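Local coordinates for 4-alpha-glucanotransferase (Aquifex aeolicus, PDB 1TZ7), which belongs to the 4-alpha-glucanotransferases, also called amylomaltases or disproportionating enzymes, and is built round a beta/alpha barrel of eight parallel strands, at residues 288-293 with 343-348; 350-355 with 364-369. All blocks are in the same frame, centred on the assembly; numbering follows the deposited sequence.

Interaction 1 (288-293 with 343-348); sequences WWIRRV and SYFPKN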
loop_
_atom_site.group_PDB
_atom_site.type_symbol
_atom_site.label_atom_id
_atom_site.label_comp_id
_atom_site.label_asym_id
_atom_site.label_seq_id
_atom_site.Cartn_x
_atom_site.Cartn_y
_atom_site.Cartn_z
ATOM N N TRP A 288 -17.301 7.104 -7.075
ATOM C CA TRP A 288 -16.410 7.051 -5.912
ATOM C C TRP A 288 -15.127 6.297 -6.257
ATOM O O TRP A 288 -14.032 6.738 -5.923
ATOM C CB TRP A 288 -17.110 6.379 -4.731
ATOM C CG TRP A 288 -16.288 6.349 -3.483
ATOM C CD1 TRP A 288 -16.079 7.378 -2.615
ATOM C CD2 TRP A 288 -15.569 5.228 -2.955
ATOM N NE1 TRP A 288 -15.273 6.969 -1.579
ATOM C CE2 TRP A 288 -14.944 5.652 -1.763
ATOM C CE3 TRP A 288 -15.386 3.901 -3.369
ATOM C CZ2 TRP A 288 -14.155 4.801 -0.982
ATOM C CZ3 TRP A 288 -14.600 3.060 -2.591
ATOM C CH2 TRP A 288 -13.997 3.515 -1.412
ATOM N N TRP A 289 -15.273 5.165 -6.936
ATOM C CA TRP A 289 -14.119 4.383 -7.366
ATOM C C TRP A 289 -13.295 5.139 -8.410
ATOM O O TRP A 289 -12.072 5.083 -8.401
ATOM C CB TRP A 289 -14.565 3.021 -7.920
ATOM C CG TRP A 289 -14.541 1.952 -6.887
ATOM C CD1 TRP A 289 -15.616 1.396 -6.253
ATOM C CD2 TRP A 289 -13.383 1.315 -6.344
ATOM N NE1 TRP A 289 -15.195 0.445 -5.354
ATOM C CE2 TRP A 289 -13.826 0.375 -5.391
ATOM C CE3 TRP A 289 -12.005 1.436 -6.571
ATOM C CZ2 TRP A 289 -12.946 -0.430 -4.668
ATOM C CZ3 TRP A 289 -11.133 0.632 -5.849
ATOM C CH2 TRP A 289 -11.607 -0.286 -4.915
ATOM N N ILE A 290 -13.976 5.847 -9.298
ATOM C CA ILE A 290 -13.302 6.693 -10.274
ATOM C C ILE A 290 -12.474 7.775 -9.573
ATOM O O ILE A 290 -11.339 8.032 -9.949
ATOM C CB ILE A 290 -14.331 7.337 -11.223
ATOM C CG1 ILE A 290 -14.863 6.289 -12.202
ATOM C CG2 ILE A 290 -13.699 8.524 -11.988
ATOM C CD1 ILE A 290 -16.158 6.677 -12.867
ATOM N N ARG A 291 -13.054 8.400 -8.550
ATOM C CA ARG A 291 -12.347 9.428 -7.785
ATOM C C ARG A 291 -11.134 8.845 -7.047
ATOM O O ARG A 291 -10.102 9.498 -6.936
ATOM C CB ARG A 291 -13.297 10.114 -6.792
ATOM C CG ARG A 291 -14.202 11.179 -7.435
ATOM C CD ARG A 291 -14.653 12.272 -6.476
ATOM N NE ARG A 291 -15.329 11.727 -5.297
ATOM C CZ ARG A 291 -16.607 11.336 -5.270
ATOM N NH1 ARG A 291 -17.127 10.851 -4.149
ATOM N NH2 ARG A 291 -17.366 11.430 -6.361
ATOM N N ARG A 292 -11.268 7.609 -6.555
ATOM C CA ARG A 292 -10.145 6.905 -5.912
ATOM C C ARG A 292 -8.982 6.744 -6.877
ATOM O O ARG A 292 -7.827 6.946 -6.512
ATOM C CB ARG A 292 -10.581 5.515 -5.437
ATOM C CG ARG A 292 -11.148 5.475 -4.068
ATOM C CD ARG A 292 -11.162 4.078 -3.462
ATOM N NE ARG A 292 -9.849 3.686 -2.948
ATOM C CZ ARG A 292 -9.549 2.464 -2.517
ATOM N NH1 ARG A 292 -8.332 2.204 -2.061
ATOM N NH2 ARG A 292 -10.468 1.498 -2.538
ATOM N N VAL A 293 -9.294 6.360 -8.108
ATOM C CA VAL A 293 -8.273 6.083 -9.106
ATOM C C VAL A 293 -7.611 7.377 -9.549
ATOM O O VAL A 293 -6.393 7.470 -9.583
ATOM C CB VAL A 293 -8.865 5.333 -10.327
ATOM C CG1 VAL A 293 -7.850 5.255 -11.471
ATOM C CG2 VAL A 293 -9.314 3.940 -9.920
ATOM N N SER A 343 -12.385 3.025 -19.620
ATOM C CA SER A 343 -12.816 4.093 -20.514
ATOM C C SER A 343 -12.290 5.440 -20.023
ATOM O O SER A 343 -11.859 6.281 -20.819
ATOM C CB SER A 343 -14.335 4.137 -20.612
ATOM O OG SER A 343 -14.835 3.007 -21.279
ATOM N N TYR A 344 -12.329 5.631 -18.709
ATOM C CA TYR A 344 -11.820 6.849 -18.081
ATOM C C TYR A 344 -10.294 6.858 -18.063
ATOM O O TYR A 344 -9.668 7.924 -18.168
ATOM C CB TYR A 344 -12.343 6.960 -16.641
ATOM C CG TYR A 344 -13.669 7.663 -16.516
ATOM C CD1 TYR A 344 -14.756 7.286 -17.296
ATOM C CD2 TYR A 344 -13.841 8.704 -15.613
ATOM C CE1 TYR A 344 -15.970 7.926 -17.183
ATOM C CE2 TYR A 344 -15.055 9.354 -15.490
ATOM C CZ TYR A 344 -16.115 8.965 -16.270
ATOM O OH TYR A 344 -17.315 9.611 -16.152
ATOM N N PHE A 345 -9.701 5.669 -17.927
ATOM C CA PHE A 345 -8.243 5.523 -17.796
ATOM C C PHE A 345 -7.717 4.478 -18.789
ATOM O O PHE A 345 -7.246 3.406 -18.385
ATOM C CB PHE A 345 -7.883 5.110 -16.368
ATOM C CG PHE A 345 -8.460 6.011 -15.325
ATOM C CD1 PHE A 345 -9.587 5.637 -14.605
ATOM C CD2 PHE A 345 -7.889 7.247 -15.074
ATOM C CE1 PHE A 345 -10.131 6.488 -13.645
ATOM C CE2 PHE A 345 -8.425 8.095 -14.119
ATOM C CZ PHE A 345 -9.547 7.720 -13.407
ATOM N N PRO A 346 -7.802 4.794 -20.081
ATOM C CA PRO A 346 -7.551 3.809 -21.153
ATOM C C PRO A 346 -6.085 3.331 -21.293
ATOM O O PRO A 346 -5.848 2.337 -21.974
ATOM C CB PRO A 346 -8.000 4.546 -22.416
ATOM C CG PRO A 346 -7.877 6.001 -22.082
ATOM C CD PRO A 346 -8.176 6.119 -20.621
ATOM N N LYS A 347 -5.132 4.016 -20.666
ATOM C CA LYS A 347 -3.725 3.584 -20.736
ATOM C C LYS A 347 -3.434 2.441 -19.721
ATOM O O LYS A 347 -2.350 1.858 -19.717
ATOM C CB LYS A 347 -2.791 4.776 -20.521
ATOM C CG LYS A 347 -2.921 5.859 -21.635
ATOM C CD LYS A 347 -1.793 6.894 -21.577
ATOM C CE LYS A 347 -2.040 7.928 -20.493
ATOM N NZ LYS A 347 -1.054 9.033 -20.540
ATOM N N ASN A 348 -4.433 2.140 -18.888
ATOM C CA ASN A 348 -4.444 0.952 -18.006
ATOM C C ASN A 348 -3.325 0.933 -16.965
ATOM O O ASN A 348 -2.275 0.317 -17.170
ATOM C CB ASN A 348 -4.441 -0.350 -18.805
ATOM C CG ASN A 348 -4.916 -1.554 -17.964
ATOM O OD1 ASN A 348 -5.029 -1.463 -16.733
ATOM N ND2 ASN A 348 -5.195 -2.672 -18.625
#

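Interaction 2 (350-355 with 364-369); sequences FIAEDL and YLRETF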
loop_
_atom_site.group_PDB
_atom_site.type_symbol
_atom_site.label_atom_id
_atom_site.label_comp_id
_atom_site.label_asym_id
_atom_site.label_seq_id
_atom_site.Cartn_x
_atom_site.Cartn_y
_atom_site.Cartn_z
ATOM N N PHE A 350 -3.624 -0.453 -14.054
ATOM C CA PHE A 350 -4.020 -1.431 -13.039
ATOM C C PHE A 350 -3.125 -2.666 -13.033
ATOM O O PHE A 350 -2.731 -3.179 -14.089
ATOM C CB PHE A 350 -5.476 -1.835 -13.224
ATOM C CG PHE A 350 -6.428 -0.681 -13.170
ATOM C CD1 PHE A 350 -6.603 0.035 -11.992
ATOM C CD2 PHE A 350 -7.139 -0.291 -14.302
ATOM C CE1 PHE A 350 -7.483 1.116 -11.941
ATOM C CE2 PHE A 350 -8.010 0.782 -14.253
ATOM C CZ PHE A 350 -8.182 1.485 -13.067
ATOM N N ILE A 351 -2.793 -3.120 -11.825
ATOM C CA ILE A 351 -2.177 -4.417 -11.607
ATOM C C ILE A 351 -3.042 -5.185 -10.619
ATOM O O ILE A 351 -3.475 -4.635 -9.619
ATOM C CB ILE A 351 -0.737 -4.244 -11.017
ATOM C CG1 ILE A 351 0.181 -3.567 -12.031
ATOM C CG2 ILE A 351 -0.166 -5.591 -10.599
ATOM C CD1 ILE A 351 1.484 -3.041 -11.428
ATOM N N ALA A 352 -3.292 -6.451 -10.904
ATOM C CA ALA A 352 -4.140 -7.264 -10.052
ATOM C C ALA A 352 -3.304 -8.024 -9.031
ATOM O O ALA A 352 -2.389 -8.761 -9.397
ATOM C CB ALA A 352 -4.951 -8.236 -10.890
ATOM N N GLU A 353 -3.623 -7.837 -7.744
ATOM C CA GLU A 353 -3.243 -8.799 -6.716
ATOM C C GLU A 353 -4.222 -9.957 -6.739
ATOM O O GLU A 353 -5.278 -9.921 -6.079
ATOM C CB GLU A 353 -3.224 -8.150 -5.329
ATOM C CG GLU A 353 -2.617 -9.043 -4.238
ATOM C CD GLU A 353 -3.665 -9.850 -3.472
ATOM O OE1 GLU A 353 -3.723 -11.089 -3.652
ATOM O OE2 GLU A 353 -4.424 -9.248 -2.689
ATOM N N ASP A 354 -3.876 -10.981 -7.507
ATOM C CA ASP A 354 -4.774 -12.089 -7.772
ATOM C C ASP A 354 -4.211 -13.359 -7.170
ATOM O O ASP A 354 -4.296 -14.431 -7.758
ATOM C CB ASP A 354 -4.993 -12.257 -9.293
ATOM C CG ASP A 354 -3.693 -12.443 -10.057
ATOM O OD1 ASP A 354 -3.745 -12.829 -11.241
ATOM O OD2 ASP A 354 -2.574 -12.232 -9.553
ATOM N N LEU A 355 -3.628 -13.224 -5.987
ATOM C CA LEU A 355 -3.146 -14.361 -5.230
ATOM C C LEU A 355 -4.217 -14.792 -4.219
ATOM O O LEU A 355 -4.765 -13.961 -3.488
ATOM C CB LEU A 355 -1.845 -13.991 -4.497
ATOM C CG LEU A 355 -0.775 -13.258 -5.331
ATOM C CD1 LEU A 355 0.192 -12.487 -4.427
ATOM C CD2 LEU A 355 -0.019 -14.234 -6.209
ATOM N N TYR A 364 -10.756 -14.719 -15.849
ATOM C CA TYR A 364 -11.429 -14.184 -17.025
ATOM C C TYR A 364 -11.672 -12.688 -16.910
ATOM O O TYR A 364 -11.511 -11.968 -17.872
ATOM C CB TYR A 364 -12.751 -14.888 -17.264
ATOM C CG TYR A 364 -13.389 -14.499 -18.576
ATOM C CD1 TYR A 364 -12.875 -14.962 -19.781
ATOM C CD2 TYR A 364 -14.496 -13.651 -18.614
ATOM C CE1 TYR A 364 -13.448 -14.603 -20.993
ATOM C CE2 TYR A 364 -15.077 -13.285 -19.823
ATOM C CZ TYR A 364 -14.544 -13.768 -21.010
ATOM O OH TYR A 364 -15.107 -13.417 -22.213
ATOM N N LEU A 365 -12.067 -12.229 -15.722
ATOM C CA LEU A 365 -12.264 -10.792 -15.487
ATOM C C LEU A 365 -10.960 -10.047 -15.697
ATOM O O LEU A 365 -10.917 -9.052 -16.398
ATOM C CB LEU A 365 -12.789 -10.537 -14.068
ATOM C CG LEU A 365 -12.966 -9.059 -13.673
ATOM C CD1 LEU A 365 -14.070 -8.408 -14.496
ATOM C CD2 LEU A 365 -13.257 -8.930 -12.185
ATOM N N ARG A 366 -9.896 -10.551 -15.084
ATOM C CA ARG A 366 -8.582 -9.943 -15.194
ATOM C C ARG A 366 -8.143 -9.838 -16.662
ATOM O O ARG A 366 -7.730 -8.786 -17.112
ATOM C CB ARG A 366 -7.557 -10.759 -14.399
ATOM C CG ARG A 366 -6.246 -10.032 -14.147
ATOM C CD ARG A 366 -5.020 -10.853 -14.467
ATOM N NE ARG A 366 -5.028 -12.137 -13.783
ATOM C CZ ARG A 366 -4.836 -13.317 -14.382
ATOM N NH1 ARG A 366 -4.620 -13.384 -15.693
ATOM N NH2 ARG A 366 -4.862 -14.436 -13.665
ATOM N N GLU A 367 -8.250 -10.943 -17.389
ATOM C CA GLU A 367 -7.688 -11.037 -18.736
ATOM C C GLU A 367 -8.573 -10.336 -19.768
ATOM O O GLU A 367 -8.101 -9.930 -20.822
ATOM C CB GLU A 367 -7.485 -12.502 -19.125
ATOM C CG GLU A 367 -6.357 -13.186 -18.356
ATOM C CD GLU A 367 -5.949 -14.524 -18.963
ATOM O OE1 GLU A 367 -6.715 -15.071 -19.790
ATOM O OE2 GLU A 367 -4.864 -15.027 -18.607
ATOM N N THR A 368 -9.857 -10.196 -19.456
ATOM C CA THR A 368 -10.779 -9.473 -20.325
ATOM C C THR A 368 -10.340 -8.012 -20.467
ATOM O O THR A 368 -10.481 -7.414 -21.532
ATOM C CB THR A 368 -12.226 -9.541 -19.757
ATOM O OG1 THR A 368 -12.766 -10.852 -19.952
ATOM C CG2 THR A 368 -13.173 -8.634 -20.543
ATOM N N PHE A 369 -9.800 -7.449 -19.386
ATOM C CA PHE A 369 -9.375 -6.051 -19.381
ATOM C C PHE A 369 -7.853 -5.909 -19.435
ATOM O O PHE A 369 -7.316 -4.824 -19.193
ATOM C CB PHE A 369 -9.935 -5.346 -18.160
ATOM C CG PHE A 369 -11.421 -5.238 -18.168
ATOM C CD1 PHE A 369 -12.198 -6.060 -17.362
ATOM C CD2 PHE A 369 -12.056 -4.324 -18.999
ATOM C CE1 PHE A 369 -13.573 -5.964 -17.380
ATOM C CE2 PHE A 369 -13.433 -4.224 -19.019
ATOM C CZ PHE A 369 -14.194 -5.041 -18.211
#

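Interaction 1 (288-293 with 343-348)
One face of the Phe345 ring is taken by Val293, whose CG1 sits 3.5 Å from the ring centroid and 17° off its normal, a CH-pi contact. That methyl leans toward one side of the ring, where it comes within 3.4 Å of Phe345 CE1. At the ring's edge, near its plane, lies the backbone carbonyl of Ile290, with Ile290 O 3.9 Å from Phe345 CZ. The Tyr344 ring is covered on one face by Ile290: CD1 stands 4.1 Å from the ring centroid, over the face, while the other branch, CG2, meets the rim at Tyr344 CD2 (3.6 Å). Ile290 and Tyr344 cross at about a right angle; Val293 and Phe345 instead run past each other in opposite directions. In Val293, CG1 points opposite the backbone N (chi1 170°), the rotation that brings this branch over the phenyl face.

The contact joins helix 287-297 to the C-terminal end of helix 334-344, where Phe345 is the first residue to leave helical geometry and starts a type I turn ending at Asn348. Both helices pack outside the beta/alpha barrel, preceding its neighbouring strands 302-305 and 350-352. Leu294 and Leu297 touch Phe345, and Lys340 and Leu341 touch Ile290. No hydrogen bond spans the segments, so what holds them is probably dispersion, two methyls on two aromatic faces, with burial mainly of Ile290, Val293 and Phe345.

Interaction 2 (350-355 with 364-369)
Arg366 meets Asp354 through a single carboxylate oxygen: OD1 lies 2.9 Å from Arg366 NE and 3.1 Å from Arg366 NH2. Both are hydrogen bonds of a salt bridge, and both are weak because they are strongly bent, with N-H...O angles of 125° and 121°. The carboxylate and guanidinium planes stand 89° apart, so this is not the flat, two-oxygen pairing of an aspartate with an arginine; OD1 approaches the guanidinium obliquely. Lower down the side chain, Ala352 CB packs on Arg366 CG at 3.9 Å. The arginine begins with CG opposite its backbone N, then bends at chi2 and chi3 to bring NE and NH2 to the aspartate.

In the next shell, the other carboxylate oxygen, Asp354 OD2, accepts a hydrogen bond from the backbone N of Ser374, so the carboxylate is gripped at both oxygens, which should restrict its rotation. Arg366 NH1 reaches Glu367 OE2 at 3.4 Å in a long, weak salt bridge, making a three-residue charge network, and Phe308 touches both Ala352 and Arg366. The contact ties barrel strand 350-352 and the loop that follows it to helix 360-368, the connecting helix of the beta-alpha-beta crossover to strand 373-376. Asp354 and Arg366 are buried, so each probably compensates the other's charge; with the direct bonds so bent, the attraction between them is likely to be mainly electrostatic and to depend little on hydrogen-bond direction.

How the interactions relate
Interactions 1 and 2 follow one another along the chain, about 15 Å apart between centres, with helix 334-344 leading into strand 350-352. Both are mostly or wholly buried, although Tyr344 of interaction 1 is exposed to solvent. The first joins a helix to the end of another and the residue after it, with no hydrogen bond or charge pair across; the second sets a strand and its following loop against a helix and relies on opposite charges beyond a small apolar contact. They also meet directly: Val293 CG2 packs on Phe350 CE1 at 3.9 Å, and Asn348 ND2 lies 3.1 Å from Phe369 O. Helix 334-344 bridges the two regions, since its Leu341 touches both Ile290 and Phe350.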